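Local atomic coordinates of cellobiose 2-epimerase (Spirochaeta thermophila DSM 6192, PDB entry 5ZIG), a protein that probably catalyses the reversible epimerization of cellobiose to 4-O-beta-D-glucosyl-D-mannose. Residues 141-153 / 201-213. Numbering follows the deposited sequence.
Sequences ALTLAWETFDLLE and YSTLFRTTKEPRV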
ATOM      1  N   ALA A 141      -5.400 -20.227  -5.154  1.00 26.50           N
ATOM      2  CA  ALA A 141      -5.220 -18.856  -4.678  1.00 25.02           C
ATOM      3  C   ALA A 141      -6.151 -17.885  -5.400  1.00 27.02           C
ATOM      4  O   ALA A 141      -6.689 -16.960  -4.780  1.00 27.69           O
ATOM      5  CB  ALA A 141      -3.761 -18.412  -4.856  1.00 28.29           C
ATOM      6  N   LEU A 142      -6.328 -18.056  -6.718  1.00 31.15           N
ATOM      7  CA  LEU A 142      -7.247 -17.181  -7.444  1.00 31.43           C
ATOM      8  C   LEU A 142      -8.697 -17.454  -7.049  1.00 26.83           C
ATOM      9  O   LEU A 142      -9.495 -16.520  -6.912  1.00 25.83           O
ATOM     10  CB  LEU A 142      -7.058 -17.331  -8.960  1.00 33.30           C
ATOM     11  CG  LEU A 142      -7.708 -16.242  -9.834  1.00 34.95           C
ATOM     12  CD1 LEU A 142      -7.012 -14.899  -9.645  1.00 36.53           C
ATOM     13  CD2 LEU A 142      -7.704 -16.641 -11.297  1.00 35.73           C
ATOM     14  N   THR A 143      -9.057 -18.719  -6.840  1.00 26.53           N
ATOM     15  CA  THR A 143     -10.416 -19.004  -6.383  1.00 32.58           C
ATOM     16  C   THR A 143     -10.691 -18.341  -5.036  1.00 34.18           C
ATOM     17  O   THR A 143     -11.769 -17.769  -4.823  1.00 27.36           O
ATOM     18  CB  THR A 143     -10.637 -20.512  -6.327  1.00 34.90           C
ATOM     19  OG1 THR A 143     -10.554 -21.031  -7.663  1.00 38.63           O
ATOM     20  CG2 THR A 143     -12.012 -20.835  -5.760  1.00 43.43           C
ATOM     21  N   LEU A 144      -9.697 -18.344  -4.138  1.00 27.12           N
ATOM     22  CA  LEU A 144      -9.881 -17.686  -2.851  1.00 31.69           C
ATOM     23  C   LEU A 144      -9.991 -16.174  -3.005  1.00 23.89           C
ATOM     24  O   LEU A 144     -10.787 -15.530  -2.311  1.00 28.62           O
ATOM     25  CB  LEU A 144      -8.744 -18.061  -1.905  1.00 32.43           C
ATOM     26  CG  LEU A 144      -9.004 -19.408  -1.226  1.00 27.36           C
ATOM     27  CD1 LEU A 144      -7.729 -19.979  -0.643  1.00 19.72           C
ATOM     28  CD2 LEU A 144     -10.039 -19.215  -0.141  1.00 28.75           C
ATOM     29  N   ALA A 145      -9.202 -15.579  -3.889  1.00 33.69           N
ATOM     30  CA  ALA A 145      -9.361 -14.146  -4.116  1.00 36.01           C
ATOM     31  C   ALA A 145     -10.769 -13.840  -4.618  1.00 30.66           C
ATOM     32  O   ALA A 145     -11.363 -12.822  -4.248  1.00 32.70           O
ATOM     33  CB  ALA A 145      -8.300 -13.646  -5.096  1.00 27.59           C
ATOM     34  N   TRP A 146     -11.336 -14.742  -5.422  1.00 32.82           N
ATOM     35  CA  TRP A 146     -12.670 -14.519  -5.982  1.00 31.89           C
ATOM     36  C   TRP A 146     -13.751 -14.652  -4.921  1.00 31.80           C
ATOM     37  O   TRP A 146     -14.725 -13.882  -4.915  1.00 26.65           O
ATOM     38  CB  TRP A 146     -12.927 -15.505  -7.115  1.00 34.48           C
ATOM     39  CG  TRP A 146     -12.429 -15.052  -8.439  1.00 34.74           C
ATOM     40  CD1 TRP A 146     -11.597 -15.737  -9.281  1.00 35.80           C
ATOM     41  CD2 TRP A 146     -12.721 -13.810  -9.089  1.00 36.46           C
ATOM     42  NE1 TRP A 146     -11.363 -15.001 -10.421  1.00 25.37           N
ATOM     43  CE2 TRP A 146     -12.039 -13.814 -10.324  1.00 31.33           C
ATOM     44  CE3 TRP A 146     -13.494 -12.695  -8.750  1.00 36.09           C
ATOM     45  CZ2 TRP A 146     -12.116 -12.758 -11.210  1.00 35.25           C
ATOM     46  CZ3 TRP A 146     -13.566 -11.652  -9.636  1.00 31.63           C
ATOM     47  CH2 TRP A 146     -12.881 -11.690 -10.848  1.00 36.95           C
ATOM     48  N   GLU A 147     -13.605 -15.640  -4.031  1.00 28.69           N
ATOM     49  CA  GLU A 147     -14.514 -15.769  -2.899  1.00 28.62           C
ATOM     50  C   GLU A 147     -14.506 -14.508  -2.044  1.00 27.35           C
ATOM     51  O   GLU A 147     -15.557 -14.029  -1.609  1.00 25.81           O
ATOM     52  CB  GLU A 147     -14.117 -16.984  -2.056  1.00 36.47           C
ATOM     53  CG  GLU A 147     -15.148 -17.408  -0.997  1.00 39.32           C
ATOM     54  CD  GLU A 147     -14.642 -18.526  -0.100  1.00 34.40           C
ATOM     55  OE1 GLU A 147     -13.575 -18.382   0.540  1.00 34.91           O
ATOM     56  OE2 GLU A 147     -15.305 -19.574  -0.051  1.00 34.65           O
ATOM     57  N   THR A 148     -13.322 -13.949  -1.793  1.00 23.51           N
ATOM     58  CA  THR A 148     -13.227 -12.789  -0.916  1.00 24.02           C
ATOM     59  C   THR A 148     -13.806 -11.541  -1.584  1.00 19.75           C
ATOM     60  O   THR A 148     -14.563 -10.791  -0.953  1.00 23.48           O
ATOM     61  CB  THR A 148     -11.754 -12.582  -0.509  1.00 20.58           C
ATOM     62  OG1 THR A 148     -11.176 -13.849  -0.139  1.00 25.43           O
ATOM     63  CG2 THR A 148     -11.635 -11.616   0.651  1.00 19.81           C
ATOM     64  N   PHE A 149     -13.432 -11.303  -2.853  1.00 21.94           N
ATOM     65  CA  PHE A 149     -14.100 -10.290  -3.684  1.00 29.48           C
ATOM     66  C   PHE A 149     -15.619 -10.394  -3.565  1.00 28.19           C
ATOM     67  O   PHE A 149     -16.312  -9.400  -3.316  1.00 28.28           O
ATOM     68  CB  PHE A 149     -13.677 -10.476  -5.144  1.00 30.08           C
ATOM     69  CG  PHE A 149     -14.384  -9.560  -6.130  1.00 30.17           C
ATOM     70  CD1 PHE A 149     -14.014  -8.222  -6.265  1.00 22.54           C
ATOM     71  CD2 PHE A 149     -15.431 -10.036  -6.900  1.00 23.58           C
ATOM     72  CE1 PHE A 149     -14.650  -7.384  -7.191  1.00 23.79           C
ATOM     73  CE2 PHE A 149     -16.083  -9.199  -7.820  1.00 32.04           C
ATOM     74  CZ  PHE A 149     -15.684  -7.872  -7.966  1.00 26.63           C
ATOM     75  N   ASP A 150     -16.157 -11.606  -3.724  1.00 27.67           N
ATOM     76  CA  ASP A 150     -17.609 -11.763  -3.655  1.00 32.10           C
ATOM     77  C   ASP A 150     -18.146 -11.303  -2.311  1.00 30.30           C
ATOM     78  O   ASP A 150     -19.232 -10.715  -2.245  1.00 21.70           O
ATOM     79  CB  ASP A 150     -18.004 -13.214  -3.936  1.00 33.57           C
ATOM     80  CG  ASP A 150     -18.041 -13.515  -5.419  1.00 40.14           C
ATOM     81  OD1 ASP A 150     -18.063 -12.541  -6.204  1.00 42.94           O
ATOM     82  OD2 ASP A 150     -18.035 -14.707  -5.803  1.00 34.42           O
ATOM     83  N   LEU A 151     -17.383 -11.525  -1.229  1.00 19.89           N
ATOM     84  CA  LEU A 151     -17.846 -11.090   0.090  1.00 22.97           C
ATOM     85  C   LEU A 151     -17.811  -9.578   0.202  1.00 30.12           C
ATOM     86  O   LEU A 151     -18.743  -8.961   0.741  1.00 30.65           O
ATOM     87  CB  LEU A 151     -16.985 -11.704   1.191  1.00 25.11           C
ATOM     88  CG  LEU A 151     -17.181 -13.166   1.585  1.00 33.19           C
ATOM     89  CD1 LEU A 151     -16.069 -13.565   2.546  1.00 28.63           C
ATOM     90  CD2 LEU A 151     -18.561 -13.388   2.209  1.00 30.64           C
ATOM     91  N   LEU A 152     -16.699  -8.976  -0.244  1.00 27.24           N
ATOM     92  CA  LEU A 152     -16.574  -7.527  -0.278  1.00 25.92           C
ATOM     93  C   LEU A 152     -17.738  -6.877  -1.025  1.00 29.95           C
ATOM     94  O   LEU A 152     -18.247  -5.829  -0.607  1.00 26.68           O
ATOM     95  CB  LEU A 152     -15.239  -7.145  -0.920  1.00 23.00           C
ATOM     96  CG  LEU A 152     -13.965  -7.108  -0.073  1.00 38.13           C
ATOM     97  CD1 LEU A 152     -13.934  -8.190   1.009  1.00 46.34           C
ATOM     98  CD2 LEU A 152     -12.737  -7.214  -0.967  1.00 35.81           C
ATOM     99  N   GLU A 153     -18.167  -7.477  -2.139  1.00 22.20           N
ATOM    100  CA  GLU A 153     -19.279  -6.903  -2.875  1.00 24.59           C
ATOM    101  C   GLU A 153     -20.604  -7.285  -2.223  1.00 30.94           C
ATOM    102  O   GLU A 153     -21.459  -6.425  -1.987  1.00 38.08           O
ATOM    103  CB  GLU A 153     -19.232  -7.347  -4.342  1.00 27.34           C
ATOM    104  CG  GLU A 153     -17.946  -6.930  -5.080  1.00 20.63           C
ATOM    105  CD  GLU A 153     -17.772  -5.431  -5.144  1.00 28.55           C
ATOM    106  OE1 GLU A 153     -18.638  -4.740  -5.734  1.00 27.34           O
ATOM    107  OE2 GLU A 153     -16.760  -4.943  -4.580  1.00 30.98           O
ATOM    108  N   TYR A 201      -8.394  -4.230  -6.405  1.00 24.51           N
ATOM    109  CA  TYR A 201      -9.243  -4.521  -7.561  1.00 25.50           C
ATOM    110  C   TYR A 201      -8.511  -4.244  -8.865  1.00 22.84           C
ATOM    111  O   TYR A 201      -8.617  -5.034  -9.809  1.00 31.52           O
ATOM    112  CB  TYR A 201     -10.537  -3.717  -7.490  1.00 19.63           C
ATOM    113  CG  TYR A 201     -11.533  -4.247  -6.470  1.00 26.06           C
ATOM    114  CD1 TYR A 201     -11.189  -5.279  -5.599  1.00 26.50           C
ATOM    115  CD2 TYR A 201     -12.813  -3.731  -6.390  1.00 27.18           C
ATOM    116  CE1 TYR A 201     -12.098  -5.770  -4.664  1.00 32.95           C
ATOM    117  CE2 TYR A 201     -13.748  -4.215  -5.436  1.00 19.77           C
ATOM    118  CZ  TYR A 201     -13.378  -5.239  -4.590  1.00 25.63           C
ATOM    119  OH  TYR A 201     -14.282  -5.745  -3.660  1.00 29.80           O
ATOM    120  N   SER A 202      -7.777  -3.126  -8.943  1.00 20.85           N
ATOM    121  CA  SER A 202      -6.919  -2.885 -10.108  1.00 24.52           C
ATOM    122  C   SER A 202      -6.091  -4.120 -10.442  1.00 24.87           C
ATOM    123  O   SER A 202      -6.026  -4.545 -11.602  1.00 25.89           O
ATOM    124  CB  SER A 202      -6.003  -1.677  -9.875  1.00 22.36           C
ATOM    125  OG  SER A 202      -6.736  -0.457  -9.846  1.00 29.64           O
ATOM    126  N   THR A 203      -5.493  -4.741  -9.424  1.00 27.54           N
ATOM    127  CA  THR A 203      -4.638  -5.907  -9.631  1.00 29.34           C
ATOM    128  C   THR A 203      -5.458  -7.165  -9.940  1.00 27.51           C
ATOM    129  O   THR A 203      -5.050  -7.982 -10.778  1.00 28.08           O
ATOM    130  CB  THR A 203      -3.726  -6.092  -8.396  1.00 25.55           C
ATOM    131  OG1 THR A 203      -2.713  -5.077  -8.396  1.00 23.59           O
ATOM    132  CG2 THR A 203      -3.037  -7.463  -8.375  1.00 22.93           C
ATOM    133  N   LEU A 204      -6.613  -7.346  -9.287  1.00 22.18           N
ATOM    134  CA  LEU A 204      -7.478  -8.474  -9.644  1.00 20.18           C
ATOM    135  C   LEU A 204      -7.982  -8.329 -11.076  1.00 22.30           C
ATOM    136  O   LEU A 204      -8.046  -9.312 -11.823  1.00 24.30           O
ATOM    137  CB  LEU A 204      -8.647  -8.593  -8.649  1.00 22.58           C
ATOM    138  CG  LEU A 204      -9.615  -9.774  -8.855  1.00 21.66           C
ATOM    139  CD1 LEU A 204      -8.892 -11.124  -8.735  1.00 20.37           C
ATOM    140  CD2 LEU A 204     -10.837  -9.713  -7.934  1.00 24.88           C
ATOM    141  N   PHE A 205      -8.290  -7.100 -11.492  1.00 24.46           N
ATOM    142  CA  PHE A 205      -8.703  -6.862 -12.877  1.00 29.39           C
ATOM    143  C   PHE A 205      -7.548  -7.060 -13.858  1.00 31.71           C
ATOM    144  O   PHE A 205      -7.743  -7.614 -14.947  1.00 23.74           O
ATOM    145  CB  PHE A 205      -9.279  -5.453 -13.023  1.00 29.29           C
ATOM    146  CG  PHE A 205      -9.721  -5.118 -14.424  1.00 37.77           C
ATOM    147  CD1 PHE A 205     -10.890  -5.647 -14.940  1.00 38.37           C
ATOM    148  CD2 PHE A 205      -8.957  -4.273 -15.223  1.00 42.14           C
ATOM    149  CE1 PHE A 205     -11.297  -5.339 -16.221  1.00 44.55           C
ATOM    150  CE2 PHE A 205      -9.353  -3.959 -16.502  1.00 40.32           C
ATOM    151  CZ  PHE A 205     -10.524  -4.491 -17.005  1.00 46.52           C
ATOM    152  N   ARG A 206      -6.348  -6.589 -13.506  1.00 31.04           N
ATOM    153  CA  ARG A 206      -5.191  -6.853 -14.356  1.00 30.97           C
ATOM    154  C   ARG A 206      -4.979  -8.348 -14.535  1.00 32.16           C
ATOM    155  O   ARG A 206      -4.654  -8.815 -15.632  1.00 34.37           O
ATOM    156  CB  ARG A 206      -3.932  -6.215 -13.769  1.00 30.08           C
ATOM    157  CG  ARG A 206      -2.683  -6.555 -14.591  1.00 27.78           C
ATOM    158  CD  ARG A 206      -1.400  -5.890 -14.034  1.00 26.57           C
ATOM    159  NE  ARG A 206      -1.310  -4.505 -14.468  1.00 33.75           N
ATOM    160  CZ  ARG A 206      -1.601  -3.458 -13.710  1.00 43.44           C
ATOM    161  NH1 ARG A 206      -1.991  -3.635 -12.452  1.00 52.29           N
ATOM    162  NH2 ARG A 206      -1.488  -2.232 -14.211  1.00 42.28           N
ATOM    163  N   THR A 207      -5.163  -9.119 -13.463  1.00 29.31           N
ATOM    164  CA  THR A 207      -4.911 -10.556 -13.490  1.00 20.45           C
ATOM    165  C   THR A 207      -5.986 -11.311 -14.279  1.00 27.03           C
ATOM    166  O   THR A 207      -5.683 -12.324 -14.917  1.00 30.02           O
ATOM    167  CB  THR A 207      -4.828 -11.080 -12.038  1.00 37.38           C
ATOM    168  OG1 THR A 207      -3.947 -10.243 -11.256  1.00 29.06           O
ATOM    169  CG2 THR A 207      -4.367 -12.546 -11.968  1.00 29.20           C
ATOM    170  N   THR A 208      -7.239 -10.833 -14.274  1.00 28.80           N
ATOM    171  CA  THR A 208      -8.353 -11.610 -14.820  1.00 27.75           C
ATOM    172  C   THR A 208      -9.186 -10.908 -15.890  1.00 29.58           C
ATOM    173  O   THR A 208      -9.875 -11.599 -16.644  1.00 35.44           O
ATOM    174  CB  THR A 208      -9.323 -12.039 -13.700  1.00 28.34           C
ATOM    175  OG1 THR A 208      -9.971 -10.874 -13.172  1.00 28.76           O
ATOM    176  CG2 THR A 208      -8.612 -12.776 -12.574  1.00 28.74           C
ATOM    177  N   LYS A 209      -9.190  -9.576 -15.952  1.00 28.07           N
ATOM    178  CA  LYS A 209     -10.002  -8.833 -16.920  1.00 29.95           C
ATOM    179  C   LYS A 209     -11.485  -9.154 -16.774  1.00 35.92           C
ATOM    180  O   LYS A 209     -12.255  -9.072 -17.739  1.00 33.89           O
ATOM    181  CB  LYS A 209      -9.542  -9.092 -18.362  1.00 39.10           C
ATOM    182  CG  LYS A 209      -8.394  -8.204 -18.828  1.00 39.21           C
ATOM    183  CD  LYS A 209      -7.058  -8.689 -18.291  1.00 47.83           C
ATOM    184  CE  LYS A 209      -6.837 -10.172 -18.604  1.00 60.64           C
ATOM    185  NZ  LYS A 209      -5.492 -10.677 -18.175  1.00 64.52           N
ATOM    186  N   GLU A 210     -11.887  -9.535 -15.572  1.00 31.27           N
ATOM    187  CA  GLU A 210     -13.288  -9.808 -15.327  1.00 25.48           C
ATOM    188  C   GLU A 210     -14.023  -8.473 -15.261  1.00 32.36           C
ATOM    189  O   GLU A 210     -13.591  -7.572 -14.531  1.00 23.20           O
ATOM    190  CB  GLU A 210     -13.448 -10.631 -14.050  1.00 26.67           C
ATOM    191  CG  GLU A 210     -14.884 -10.830 -13.549  1.00 40.30           C
ATOM    192  CD  GLU A 210     -15.836 -11.336 -14.619  1.00 37.39           C
ATOM    193  OE1 GLU A 210     -15.519 -12.362 -15.271  1.00 31.24           O
ATOM    194  OE2 GLU A 210     -16.899 -10.698 -14.802  1.00 34.77           O
ATOM    195  N   PRO A 211     -15.060  -8.268 -16.080  1.00 32.72           N
ATOM    196  CA  PRO A 211     -15.746  -6.961 -16.093  1.00 28.27           C
ATOM    197  C   PRO A 211     -16.397  -6.577 -14.764  1.00 28.03           C
ATOM    198  O   PRO A 211     -16.615  -5.379 -14.521  1.00 28.27           O
ATOM    199  CB  PRO A 211     -16.802  -7.132 -17.201  1.00 30.56           C
ATOM    200  CG  PRO A 211     -16.234  -8.181 -18.105  1.00 35.00           C
ATOM    201  CD  PRO A 211     -15.483  -9.132 -17.196  1.00 34.53           C
ATOM    202  N   ARG A 212     -16.727  -7.540 -13.902  1.00 30.59           N
ATOM    203  CA  ARG A 212     -17.343  -7.181 -12.626  1.00 30.57           C
ATOM    204  C   ARG A 212     -16.348  -6.436 -11.743  1.00 28.37           C
ATOM    205  O   ARG A 212     -16.717  -5.505 -11.021  1.00 26.13           O
ATOM    206  CB  ARG A 212     -17.879  -8.429 -11.925  1.00 31.82           C
ATOM    207  CG  ARG A 212     -19.061  -9.056 -12.647  1.00 42.95           C
ATOM    208  CD  ARG A 212     -20.021  -9.750 -11.698  1.00 60.92           C
ATOM    209  NE  ARG A 212     -20.131  -9.054 -10.418  1.00 72.60           N
ATOM    210  CZ  ARG A 212     -19.615  -9.501  -9.274  1.00 74.60           C
ATOM    211  NH1 ARG A 212     -18.944 -10.647  -9.247  1.00 73.35           N
ATOM    212  NH2 ARG A 212     -19.766  -8.798  -8.157  1.00 72.62           N
ATOM    213  N   VAL A 213     -15.075  -6.800 -11.822  1.00 30.37           N
ATOM    214  CA  VAL A 213     -14.059  -6.015 -11.133  1.00 29.77           C
ATOM    215  C   VAL A 213     -13.997  -4.605 -11.705  1.00 26.18           C
ATOM    216  O   VAL A 213     -13.951  -3.620 -10.954  1.00 25.00           O
ATOM    217  CB  VAL A 213     -12.694  -6.714 -11.203  1.00 27.98           C
ATOM    218  CG1 VAL A 213     -11.770  -6.186 -10.063  1.00 21.52           C
ATOM    219  CG2 VAL A 213     -12.897  -8.187 -11.089  1.00 26.75           C
TER
HETATM  220  O   HOH W   1     -20.203  -5.682  -7.773  1.00 36.62           O
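Phe149 swings its CG opposite the backbone N (chi1 175°), which carries the ring across to Tyr201, whose own CG lies opposite the carbonyl carbon and lets the phenol reach across to helix 139-156. The two rings form an edge-to-face pair, the edge of Phe149 directed at the face of Tyr201, centroids 5.0 Å apart and planes at 64°. As a knob, Phe149 fits into a hole made by Tyr201, Leu204, Arg212 and Val213. At the far end of the phenol, Tyr201 OH donates to the anti lone pair of Glu153 OE2 (2.8 Å); Tyr164 OH also binds this oxygen, so two hydroxyls grip it. An alanine in place of Tyr201 would probably leave the edge of Phe149 without its aromatic partner, open a gap beside Leu152 and cost Glu153 one of these two hydroxyls. Arg212, bent at chi2 and chi3, lays its guanidinium so that one face meets CZ of Phe149, while NH1 makes a long salt bridge to Asp150 OD1 (3.7 Å). A water joins its NH2 to Glu153 OE1. Further along, Leu204 CD2 sits over one face of Trp146 in a CH-pi contact, 4.1 Å from the centroid of the six-membered ring. The edge of the Trp146 indole meets Glu210 CB and Val213 CG2, the latter 3.5 Å from Trp146 CH2. Beyond it, Leu142 CD1 touches Thr208 CG2 at 4.0 Å. Glu210, the N-cap of helix 211-228, accepts from Arg212 N through OE2. Helix 139-156 thus packs against the end of helix 191-208, the turn after it and the start of helix 211-228; the axes of 141-153 and 201-208 cross at -133°. Helix 119-136 touches both segments through His133 on Leu142 and Tyr127 on Thr203, and helix 251-269 lies against Ser202 and Arg206 in the (alpha/alpha)6 barrel of the N-acylglucosamine 2-epimerase family.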